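Local structure of extracellular serine protease (Aeromonas sobria, 3WQB) at residues V479-Q484 and L549-V554. The protein cleaves peptide bonds that follow two basic residues, one of them lysine, as a secreted, calcium-binding subtilisin-like protease of the furin subfamily and a probable virulence factor. The protein carries 1 engineered substitution. Numbering follows the deposited sequence.
Sequences VSLDHQ and LEVTDV. With CA (calcium ion), chain D.
His483 and Asp553 meet where two strands from facing sheets run out, and they illustrate how a buried metal ligand can be tied to the opposite layer of a β-sandwich. The imidazole NE2 of His483 gives its hydrogen to Asp553 OD2 at 2.8 Å, with an N-H...O angle of 153°. The oxygen lies almost exactly in the ring plane, yet the approach to the carboxylate is from above, 42° out of its plane. With CG swung anti to the backbone N (chi1 -168°), the His483 ring reaches in from one layer to meet the Asp553 carboxylate coming from the other. Asp553 also binds the calcium ion through both carboxylate oxygens, OD2 at 2.5 Å and OD1 at 2.6 Å, so OD2 serves metal and imidazole at once. The metal and the hydrogen bond together restrict rotation of the carboxylate, and the nearby cation probably lowers its basicity. Asp454, Asp488, Ala555, Asn578 and Asn579 complete the site. Behind this polar end the interface is purely apolar: Val479 CG2 lies obliquely against Leu549 CD2 at 3.9 Å, while Leu481 CD2 and Val551 CG1 approach tip to tip, more loosely, at 4.2 Å. Leu489 packs against Leu481, His483 and Val551. The nearly matching chain directions and the 9.7 Å between the alpha carbons of Leu481 and Val551 mark face-to-face sheet packing, here in the β-sandwich of the proprotein convertase P-domain, with the third of the protein's calcium sites at one end of the core.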
# COMPACT_ATOMS: atom_id res chain seq x y z
N VAL A 479 -14.08 -0.25 13.07
CA VAL A 479 -15.55 -0.12 13.03
C VAL A 479 -16.21 -1.49 12.91
O VAL A 479 -15.75 -2.36 12.15
CB VAL A 479 -16.03 0.80 11.87
CG1 VAL A 479 -17.57 0.89 11.85
CG2 VAL A 479 -15.45 2.19 12.01
N SER A 480 -17.28 -1.67 13.68
CA SER A 480 -18.15 -2.83 13.56
C SER A 480 -19.57 -2.34 13.36
O SER A 480 -20.05 -1.48 14.10
CB SER A 480 -18.06 -3.71 14.81
OG SER A 480 -16.74 -4.23 14.92
N LEU A 481 -20.23 -2.87 12.34
CA LEU A 481 -21.61 -2.50 12.02
C LEU A 481 -22.25 -3.60 11.18
O LEU A 481 -21.56 -4.40 10.55
CB LEU A 481 -21.67 -1.14 11.31
CG LEU A 481 -20.96 -0.93 9.97
CD1 LEU A 481 -21.79 -1.48 8.81
CD2 LEU A 481 -20.69 0.55 9.75
N ASP A 482 -23.58 -3.61 11.17
CA ASP A 482 -24.34 -4.43 10.24
C ASP A 482 -24.99 -3.55 9.19
O ASP A 482 -25.57 -2.52 9.52
CB ASP A 482 -25.44 -5.21 10.97
CG ASP A 482 -24.90 -6.30 11.87
OD1 ASP A 482 -23.75 -6.76 11.68
OD2 ASP A 482 -25.65 -6.72 12.77
N HIS A 483 -24.89 -3.97 7.94
CA HIS A 483 -25.55 -3.30 6.82
C HIS A 483 -25.52 -4.20 5.61
O HIS A 483 -24.49 -4.81 5.30
CB HIS A 483 -24.85 -1.97 6.49
CG HIS A 483 -25.63 -1.10 5.56
ND1 HIS A 483 -25.64 -1.31 4.19
CD2 HIS A 483 -26.39 -0.01 5.78
CE1 HIS A 483 -26.41 -0.40 3.62
NE2 HIS A 483 -26.87 0.41 4.57
N GLN A 484 -26.66 -4.29 4.93
CA GLN A 484 -26.85 -5.25 3.84
C GLN A 484 -26.23 -4.85 2.49
O GLN A 484 -26.14 -5.69 1.59
CB GLN A 484 -28.34 -5.55 3.64
CG GLN A 484 -29.02 -6.25 4.80
CD GLN A 484 -30.53 -6.21 4.68
OE1 GLN A 484 -31.11 -5.20 4.25
NE2 GLN A 484 -31.18 -7.30 5.05
N LEU A 549 -17.24 9.83 15.15
CA LEU A 549 -17.40 9.00 13.96
C LEU A 549 -18.79 9.22 13.38
O LEU A 549 -19.78 9.27 14.11
CB LEU A 549 -17.24 7.52 14.31
CG LEU A 549 -17.19 6.57 13.12
CD1 LEU A 549 -15.83 6.65 12.42
CD2 LEU A 549 -17.47 5.15 13.58
N GLU A 550 -18.85 9.36 12.06
CA GLU A 550 -20.12 9.57 11.37
C GLU A 550 -20.26 8.51 10.29
O GLU A 550 -19.33 8.29 9.53
CB GLU A 550 -20.15 10.96 10.73
CG GLU A 550 -20.24 12.09 11.73
CD GLU A 550 -20.41 13.46 11.10
OE1 GLU A 550 -20.35 13.59 9.85
OE2 GLU A 550 -20.64 14.42 11.86
N VAL A 551 -21.42 7.85 10.24
CA VAL A 551 -21.69 6.83 9.22
C VAL A 551 -23.05 7.14 8.60
O VAL A 551 -24.03 7.31 9.33
CB VAL A 551 -21.72 5.40 9.82
CG1 VAL A 551 -22.06 4.36 8.76
CG2 VAL A 551 -20.39 5.08 10.50
N THR A 552 -23.11 7.24 7.27
CA THR A 552 -24.36 7.53 6.56
C THR A 552 -24.54 6.56 5.40
O THR A 552 -23.59 6.27 4.68
CB THR A 552 -24.36 8.96 5.97
OG1 THR A 552 -23.92 9.90 6.96
CG2 THR A 552 -25.76 9.35 5.54
N ASP A 553 -25.76 6.06 5.23
CA ASP A 553 -26.15 5.34 4.03
C ASP A 553 -26.61 6.38 3.01
O ASP A 553 -27.58 7.10 3.25
CB ASP A 553 -27.26 4.32 4.39
CG ASP A 553 -27.83 3.58 3.17
OD1 ASP A 553 -27.85 4.11 2.04
OD2 ASP A 553 -28.30 2.45 3.37
N VAL A 554 -25.89 6.49 1.90
CA VAL A 554 -26.08 7.59 0.95
C VAL A 554 -26.63 7.15 -0.41
O VAL A 554 -26.43 7.85 -1.40
CB VAL A 554 -24.77 8.42 0.75
CG1 VAL A 554 -24.30 9.04 2.07
CG2 VAL A 554 -23.66 7.57 0.11
CA CA D . -29.06 2.10 1.02